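Local coordinates for protein MFP2b (Ascaris suum, PDB 2BJR) that probably enhances the polymerization of major sperm protein (MSP) during the amoeboid motility of nematode sperm, and carries a bound zinc ion, at residues Ser65-Gly69 / Val70-Gly74; Leu232-Ser236 / Gly237-Met241; His304-His308 / Lys309-Ser313. All blocks are in the same frame, centred on the assembly; numbering follows the deposited sequence.

Contact 1: Ser65-Gly69 / Val70-Gly74; sequences SELTG and VKDLG
Between Leu67, the last residue of strand 65-67, and Leu73 the backbone folds from an extended edge strand into the single helical turn 70-73, with Gly69 at the N-cap position and Leu73 N returning a bond to Gly69 O (2.7 Å). That bond is bent, with an N-H...O angle of 144°. Asp72 holds the junction. Its CG lies anti to its own carbonyl carbon (chi1 -62°), which swings the carboxylate back over the start of the turn, where one oxygen, OD2, takes two backbone N-H groups. Thr68 N reaches it at 3.1 Å on the anti lone pair, the one facing away from OD1. Gly69 N comes to the same OD2, also at 3.1 Å, but from above the carboxylate plane, 44° out of it. Both bonds are nearly straight. The second is one half of a capping box, side chain to N-cap N-H; Gly69 has no side chain to return the other half. Asp72 CB lies 3.7 Å from Leu67 CB, the two side chains passing at a slant. Leu67 CB also receives the CD2 branch of Leu73 (3.6 Å), while the CD1 branch of Leu73 turns toward Thr68 O. Beyond the turn Leu73 packs on Cys58 and Phe60 of strand 55-62 and on Ile16, so the corner is seated against the neighbouring strand; Glu66 spends its carboxylate outside the turn, OE2 bonding Ser59 OG and OE1 bonding Gly147 N. With two N-H groups satisfied by a single carboxylate oxygen, the chain is held in its bend at the point where strand gives way to helix, and the two donors would be expected to stabilise the negative charge of Asp72.

Contact 2: Leu232-Ser236 / Gly237-Met241; sequences LWYQS and GEPVM
Leu232 reaches across to Pro239 and Met241 because its CG stands anti to the backbone N (chi1 172°), whereas Tyr234 has CG anti to the carbonyl carbon (chi1 -81°), laying its ring beside Pro239. Both belong to a two-residue beta hairpin of strands 229-235 and 238-247, closed by a type I' turn from Gln235 to Glu238. Ser236 and Gly237 occupy the turn corners with positive phi. Trp233 with Val240 and Gln235 with Glu238 form the hydrogen-bonded pairs; Leu232 with Met241 and Tyr234 with Pro239 form the non-hydrogen-bonded ones. Trp233 N gives to Val240 O and Val240 N to Trp233 O, both at 2.8 Å. Proline lacks an N-H, and position 239 suits it since a non-hydrogen-bonded pair asks none of it toward this partner strand.

On the face carrying Leu232, Tyr234, Pro239 and Met241, Pro239 CB touches both Leu232 CD1 (3.9 Å) and Tyr234 CE2 (4.0 Å). The same CD1 methyl lies 4.0 Å from the selenium of Met241, present here as selenomethionine, whose chain bends back toward the leucine. Gln31 and Gln270 cover Leu232 and Tyr234. On the other face the isopropyl group of Val240 sits by Trp233 CB, and the Trp233 indole stacks on Phe255, meets Tyr262 edge-to-face and gives NE1 to Ile266 O.

At the turn, Glu238 extends its chain past CG beside the Ser236 carbonyl. Its OE1 accepts from Trp257 NE1 and its OE2 pairs with Lys309. A water bridges the turn, donating to Glu238 OE2 at a short 2.5 Å and to Ser236 O at 3.0 Å.

Contact 3: His304-His308 / Lys309-Ser313; sequences HVDHH and KGNIS
Val305 and Ile312 face each other across a tight hairpin-like loop, between strands 300-302 and 313-319, that reverses through a type I turn from His307 to Gly310. Backbone bonds come first: Val305 N to Ile312 O and Ile312 N to Val305 O, each 2.9 Å, make one antiparallel bridge, and Gly310 N closes the turn onto His307 O (3.0 Å). Gly310 takes a positive phi there, as glycine readily does.

Side-chain polar bonds brace the stem. Asn311 OD1 accepts His307 N at 3.1 Å, the donor lying in the carbonyl plane of the amide. The Asp306 carboxylate crosses this amide with the planes 34° apart. A chi1 of 55° turns the His304 ring so that ND1 faces Asp306 OD1; the bond is short, 2.5 Å, nearly in the imidazole plane but 21° out of the carboxylate plane, on its syn side. His304 NE2 reaches the carbonyl O of Asp368, the last residue of the chain.

Apolar and ring packing make up the rest. Val305 and His307 pack on Pro239 of strand 238-247. His308 ND1 lies over one face of the His307 ring, toward its rim, and the Lys309 side chain runs alongside both histidines, its NZ continuing to Glu238. Lys309 CB meets the His307 ring at its edge, in plane, 3.5 Å from CD2.

Following the chain from the N terminus, contact 1 comes first, turning the edge strand 65-67 in the N-terminal part of the chain into helix 70-73 and on toward strand 76-81. Contact 2 then closes the hairpin of strands 229-235 and 238-247, and contact 3 the loop leading into strand 313-319, both in the C-terminal part. The three lie in series; none nests or crosses. Contact 1 stands apart, its nearest atoms about 13 Å from contact 2. Contacts 2 and 3 touch: Glu238 OE2 and Lys309 NZ form a salt bridge of 2.6 Å, and Pro239 packs on Val305, joining the hairpin 229-247 to the loop that leads into strand 313-319.

Contact 1: Ser65-Gly69 / Val70-Gly74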
loop_
_atom_site.group_PDB
_atom_site.type_symbol
_atom_site.label_atom_id
_atom_site.label_comp_id
_atom_site.label_asym_id
_atom_site.label_seq_id
_atom_site.Cartn_x
_atom_site.Cartn_y
_atom_site.Cartn_z
ATOM N N SER A 65 20.546 -17.041 -4.065
ATOM C CA SER A 65 19.525 -17.119 -5.077
ATOM C C SER A 65 18.315 -16.384 -4.578
ATOM O O SER A 65 18.175 -16.163 -3.376
ATOM C CB SER A 65 19.165 -18.578 -5.346
ATOM O OG SER A 65 20.328 -19.235 -5.869
ATOM N N GLU A 66 17.449 -16.004 -5.494
ATOM C CA GLU A 66 16.160 -15.463 -5.093
ATOM C C GLU A 66 15.148 -16.595 -5.016
ATOM O O GLU A 66 14.891 -17.280 -6.017
ATOM C CB GLU A 66 15.699 -14.409 -6.094
ATOM C CG GLU A 66 14.288 -13.931 -5.757
ATOM C CD GLU A 66 13.762 -12.888 -6.733
ATOM O OE1 GLU A 66 13.967 -13.063 -7.986
ATOM O OE2 GLU A 66 13.117 -11.941 -6.252
ATOM N N LEU A 67 14.578 -16.832 -3.845
ATOM C CA LEU A 67 13.556 -17.864 -3.697
ATOM C C LEU A 67 12.189 -17.197 -3.663
ATOM O O LEU A 67 11.948 -16.304 -2.832
ATOM C CB LEU A 67 13.719 -18.596 -2.383
ATOM C CG LEU A 67 15.012 -19.353 -1.999
ATOM C CD1 LEU A 67 14.670 -20.565 -1.105
ATOM C CD2 LEU A 67 15.824 -19.780 -3.162
ATOM N N THR A 68 11.309 -17.640 -4.537
ATOM C CA THR A 68 9.979 -17.077 -4.680
ATOM C C THR A 68 8.930 -18.133 -4.737
ATOM O O THR A 68 7.794 -17.879 -4.385
ATOM C CB THR A 68 9.855 -16.230 -5.944
ATOM O OG1 THR A 68 10.269 -16.994 -7.099
ATOM C CG2 THR A 68 10.802 -15.070 -5.906
ATOM N N GLY A 69 9.250 -19.311 -5.246
ATOM C CA GLY A 69 8.183 -20.303 -5.358
ATOM C C GLY A 69 7.659 -20.909 -4.046
ATOM O O GLY A 69 8.399 -21.044 -3.085
ATOM N N VAL A 70 6.392 -21.322 -4.032
ATOM C CA VAL A 70 5.961 -22.449 -3.179
ATOM C C VAL A 70 6.949 -23.617 -3.290
ATOM O O VAL A 70 7.254 -24.256 -2.309
ATOM C CB VAL A 70 4.519 -22.922 -3.538
ATOM C CG1 VAL A 70 4.240 -24.354 -3.081
ATOM C CG2 VAL A 70 3.474 -21.978 -2.908
ATOM N N LYS A 71 7.490 -23.889 -4.470
ATOM C CA LYS A 71 8.517 -24.945 -4.559
ATOM C C LYS A 71 9.884 -24.594 -3.925
ATOM O O LYS A 71 10.544 -25.463 -3.353
ATOM C CB LYS A 71 8.697 -25.381 -6.009
ATOM C CG LYS A 71 7.564 -26.273 -6.469
ATOM C CD LYS A 71 7.725 -26.675 -7.948
ATOM C CE LYS A 71 6.387 -27.157 -8.625
ATOM N NZ LYS A 71 6.153 -28.647 -8.526
ATOM N N ASP A 72 10.299 -23.326 -4.009
ATOM C CA ASP A 72 11.454 -22.870 -3.249
ATOM C C ASP A 72 11.145 -22.843 -1.731
ATOM O O ASP A 72 11.923 -23.301 -0.904
ATOM C CB ASP A 72 11.863 -21.463 -3.698
ATOM C CG ASP A 72 12.285 -21.370 -5.177
ATOM O OD1 ASP A 72 12.808 -22.370 -5.742
ATOM O OD2 ASP A 72 12.183 -20.293 -5.828
ATOM N N LEU A 73 9.985 -22.307 -1.369
ATOM C CA LEU A 73 9.754 -21.855 0.017
ATOM C C LEU A 73 8.854 -22.759 0.838
ATOM O O LEU A 73 8.755 -22.623 2.063
ATOM C CB LEU A 73 9.111 -20.457 -0.012
ATOM C CG LEU A 73 9.976 -19.375 -0.669
ATOM C CD1 LEU A 73 9.160 -18.116 -0.890
ATOM C CD2 LEU A 73 11.164 -19.078 0.167
ATOM N N GLY A 74 8.177 -23.676 0.178
ATOM C CA GLY A 74 7.096 -24.383 0.813
ATOM C C GLY A 74 5.838 -23.557 0.713
ATOM O O GLY A 74 5.830 -22.475 0.099
#

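Contact 2: Leu232-Ser236 / Gly237-Met241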
loop_
_atom_site.group_PDB
_atom_site.type_symbol
_atom_site.label_atom_id
_atom_site.label_comp_id
_atom_site.label_asym_id
_atom_site.label_seq_id
_atom_site.Cartn_x
_atom_site.Cartn_y
_atom_site.Cartn_z
ATOM N N LEU A 232 -7.507 -0.258 -5.179
ATOM C CA LEU A 232 -6.384 -0.682 -5.973
ATOM C C LEU A 232 -6.159 -2.172 -5.847
ATOM O O LEU A 232 -6.259 -2.733 -4.763
ATOM C CB LEU A 232 -5.149 0.029 -5.494
ATOM C CG LEU A 232 -3.762 -0.344 -6.012
ATOM C CD1 LEU A 232 -3.639 0.088 -7.425
ATOM C CD2 LEU A 232 -2.676 0.230 -5.109
ATOM N N TRP A 233 -5.912 -2.796 -6.990
ATOM C CA TRP A 233 -5.590 -4.207 -7.095
ATOM C C TRP A 233 -4.342 -4.289 -8.001
ATOM O O TRP A 233 -3.877 -3.269 -8.522
ATOM C CB TRP A 233 -6.730 -4.861 -7.794
ATOM C CG TRP A 233 -6.895 -6.296 -7.652
ATOM C CD1 TRP A 233 -6.726 -7.031 -6.540
ATOM C CD2 TRP A 233 -7.337 -7.183 -8.667
ATOM N NE1 TRP A 233 -7.063 -8.342 -6.778
ATOM C CE2 TRP A 233 -7.429 -8.466 -8.091
ATOM C CE3 TRP A 233 -7.714 -7.021 -10.006
ATOM C CZ2 TRP A 233 -7.892 -9.579 -8.799
ATOM C CZ3 TRP A 233 -8.161 -8.137 -10.722
ATOM C CH2 TRP A 233 -8.234 -9.401 -10.118
ATOM N N TYR A 234 -3.832 -5.509 -8.203
ATOM C CA TYR A 234 -2.654 -5.743 -9.025
ATOM C C TYR A 234 -2.881 -6.941 -9.940
ATOM O O TYR A 234 -3.429 -7.923 -9.499
ATOM C CB TYR A 234 -1.464 -5.981 -8.125
ATOM C CG TYR A 234 -0.887 -4.710 -7.609
ATOM C CD1 TYR A 234 -1.309 -4.184 -6.372
ATOM C CD2 TYR A 234 0.105 -4.032 -8.312
ATOM C CE1 TYR A 234 -0.850 -2.982 -5.917
ATOM C CE2 TYR A 234 0.633 -2.830 -7.803
ATOM C CZ TYR A 234 0.111 -2.303 -6.630
ATOM O OH TYR A 234 0.618 -1.155 -6.115
ATOM N N GLN A 235 -2.475 -6.831 -11.197
ATOM C CA GLN A 235 -2.466 -7.960 -12.132
ATOM C C GLN A 235 -1.159 -7.927 -12.891
ATOM O O GLN A 235 -0.813 -6.918 -13.499
ATOM C CB GLN A 235 -3.589 -7.849 -13.161
ATOM C CG GLN A 235 -4.927 -8.349 -12.707
ATOM C CD GLN A 235 -4.963 -9.865 -12.426
ATOM O OE1 GLN A 235 -4.201 -10.626 -12.998
ATOM N NE2 GLN A 235 -5.801 -10.269 -11.494
ATOM N N SER A 236 -0.420 -9.029 -12.816
ATOM C CA SER A 236 0.922 -9.110 -13.374
ATOM C C SER A 236 1.851 -7.981 -13.027
ATOM O O SER A 236 2.516 -7.469 -13.901
ATOM C CB SER A 236 0.831 -9.209 -14.892
ATOM O OG SER A 236 0.008 -10.296 -15.278
ATOM N N GLY A 237 1.895 -7.559 -11.760
ATOM C CA GLY A 237 2.728 -6.468 -11.352
ATOM C C GLY A 237 2.228 -5.090 -11.772
ATOM O O GLY A 237 2.849 -4.105 -11.459
ATOM N N GLU A 238 1.075 -5.029 -12.419
ATOM C CA GLU A 238 0.506 -3.748 -12.854
ATOM C C GLU A 238 -0.597 -3.246 -11.892
ATOM O O GLU A 238 -1.506 -4.008 -11.542
ATOM C CB GLU A 238 -0.116 -3.880 -14.220
ATOM C CG GLU A 238 0.902 -4.244 -15.295
ATOM C CD GLU A 238 0.329 -4.377 -16.690
ATOM O OE1 GLU A 238 -0.665 -3.695 -17.053
ATOM O OE2 GLU A 238 0.962 -5.144 -17.469
ATOM N N PRO A 239 -0.552 -1.979 -11.516
ATOM C CA PRO A 239 -1.600 -1.398 -10.661
ATOM C C PRO A 239 -2.890 -1.175 -11.407
ATOM O O PRO A 239 -2.892 -0.712 -12.564
ATOM C CB PRO A 239 -0.980 -0.083 -10.214
ATOM C CG PRO A 239 -0.088 0.315 -11.328
ATOM C CD PRO A 239 0.452 -0.964 -11.876
ATOM N N VAL A 240 -3.999 -1.602 -10.804
ATOM C CA VAL A 240 -5.322 -1.492 -11.383
ATOM C C VAL A 240 -6.230 -0.762 -10.393
ATOM O O VAL A 240 -6.537 -1.290 -9.318
ATOM C CB VAL A 240 -5.910 -2.873 -11.626
ATOM C CG1 VAL A 240 -7.211 -2.808 -12.411
ATOM C CG2 VAL A 240 -4.871 -3.733 -12.341
HETATM N N MSE A 241 -6.664 0.439 -10.778
HETATM C CA MSE A 241 -7.676 1.126 -9.997
HETATM C C MSE A 241 -9.048 0.634 -10.428
HETATM O O MSE A 241 -9.312 0.306 -11.556
HETATM C CB MSE A 241 -7.625 2.645 -10.122
HETATM C CG MSE A 241 -6.384 3.263 -9.684
HETATM SE SE MSE A 241 -6.118 3.256 -7.787
HETATM C CE MSE A 241 -4.460 4.206 -7.869
HETATM O O HOH W 1 2.596 -6.932 -16.886
#

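Contact 3: His304-His308 / Lys309-Ser313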
loop_
_atom_site.group_PDB
_atom_site.type_symbol
_atom_site.label_atom_id
_atom_site.label_comp_id
_atom_site.label_asym_id
_atom_site.label_seq_id
_atom_site.Cartn_x
_atom_site.Cartn_y
_atom_site.Cartn_z
ATOM N N HIS A 304 -1.936 8.925 -8.250
ATOM C CA HIS A 304 -1.341 7.984 -9.183
ATOM C C HIS A 304 -0.532 6.926 -8.484
ATOM O O HIS A 304 0.099 7.186 -7.457
ATOM C CB HIS A 304 -0.421 8.688 -10.202
ATOM C CG HIS A 304 0.662 9.519 -9.585
ATOM N ND1 HIS A 304 1.984 9.122 -9.546
ATOM C CD2 HIS A 304 0.615 10.733 -8.988
ATOM C CE1 HIS A 304 2.700 10.048 -8.916
ATOM N NE2 HIS A 304 1.891 11.049 -8.587
ATOM N N VAL A 305 -0.570 5.727 -9.036
ATOM C CA VAL A 305 0.366 4.669 -8.656
ATOM C C VAL A 305 1.191 4.369 -9.899
ATOM O O VAL A 305 0.648 4.144 -10.977
ATOM C CB VAL A 305 -0.375 3.438 -8.126
ATOM C CG1 VAL A 305 0.591 2.253 -8.005
ATOM C CG2 VAL A 305 -0.985 3.741 -6.751
ATOM N N ASP A 306 2.510 4.364 -9.743
ATOM C CA ASP A 306 3.409 4.390 -10.880
ATOM C C ASP A 306 3.879 3.006 -11.300
ATOM O O ASP A 306 4.058 2.120 -10.504
ATOM C CB ASP A 306 4.604 5.283 -10.588
ATOM C CG ASP A 306 4.224 6.726 -10.379
ATOM O OD1 ASP A 306 3.047 7.114 -10.601
ATOM O OD2 ASP A 306 5.064 7.555 -10.003
ATOM N N HIS A 307 4.037 2.843 -12.596
ATOM C CA HIS A 307 4.458 1.600 -13.190
ATOM C C HIS A 307 5.136 1.920 -14.523
ATOM O O HIS A 307 4.834 2.934 -15.177
ATOM C CB HIS A 307 3.252 0.690 -13.407
ATOM C CG HIS A 307 3.603 -0.647 -13.955
ATOM N ND1 HIS A 307 3.958 -1.720 -13.157
ATOM C CD2 HIS A 307 3.682 -1.083 -15.226
ATOM C CE1 HIS A 307 4.216 -2.760 -13.923
ATOM N NE2 HIS A 307 4.072 -2.402 -15.183
ATOM N N HIS A 308 6.029 1.049 -14.976
ATOM C CA HIS A 308 6.782 1.374 -16.201
ATOM C C HIS A 308 5.913 1.406 -17.445
ATOM O O HIS A 308 6.248 2.056 -18.418
ATOM C CB HIS A 308 7.996 0.445 -16.382
ATOM C CG HIS A 308 7.633 -0.982 -16.624
ATOM N ND1 HIS A 308 7.661 -1.929 -15.628
ATOM C CD2 HIS A 308 7.218 -1.623 -17.741
ATOM C CE1 HIS A 308 7.291 -3.096 -16.119
ATOM N NE2 HIS A 308 7.017 -2.939 -17.400
ATOM N N LYS A 309 4.798 0.703 -17.454
ATOM C CA LYS A 309 3.854 0.750 -18.588
ATOM C C LYS A 309 2.883 1.950 -18.568
ATOM O O LYS A 309 2.044 2.065 -19.444
ATOM C CB LYS A 309 3.008 -0.505 -18.640
ATOM C CG LYS A 309 3.753 -1.797 -19.039
ATOM C CD LYS A 309 2.731 -2.716 -19.723
ATOM C CE LYS A 309 3.012 -4.179 -19.571
ATOM N NZ LYS A 309 1.771 -4.977 -19.984
ATOM N N GLY A 310 2.962 2.812 -17.571
ATOM C CA GLY A 310 2.000 3.891 -17.437
ATOM C C GLY A 310 1.548 4.026 -15.990
ATOM O O GLY A 310 1.300 3.020 -15.329
ATOM N N ASN A 311 1.431 5.253 -15.507
ATOM C CA ASN A 311 0.979 5.517 -14.154
ATOM C C ASN A 311 -0.523 5.586 -14.122
ATOM O O ASN A 311 -1.144 6.150 -15.008
ATOM C CB ASN A 311 1.609 6.798 -13.658
ATOM C CG ASN A 311 3.122 6.795 -13.888
ATOM O OD1 ASN A 311 3.773 5.731 -13.774
ATOM N ND2 ASN A 311 3.670 7.945 -14.274
ATOM N N ILE A 312 -1.127 4.952 -13.129
ATOM C CA ILE A 312 -2.564 4.752 -13.144
ATOM C C ILE A 312 -3.254 5.564 -12.060
ATOM O O ILE A 312 -2.814 5.572 -10.921
ATOM C CB ILE A 312 -2.836 3.259 -12.990
ATOM C CG1 ILE A 312 -2.080 2.443 -14.056
ATOM C CG2 ILE A 312 -4.303 2.983 -13.105
ATOM C CD1 ILE A 312 -2.484 2.732 -15.501
ATOM N N SER A 313 -4.369 6.201 -12.411
ATOM C CA SER A 313 -5.128 7.089 -11.538
ATOM C C SER A 313 -6.579 6.623 -11.458
ATOM O O SER A 313 -7.076 6.029 -12.430
ATOM C CB SER A 313 -5.122 8.533 -12.097
ATOM O OG SER A 313 -3.795 9.003 -12.220
#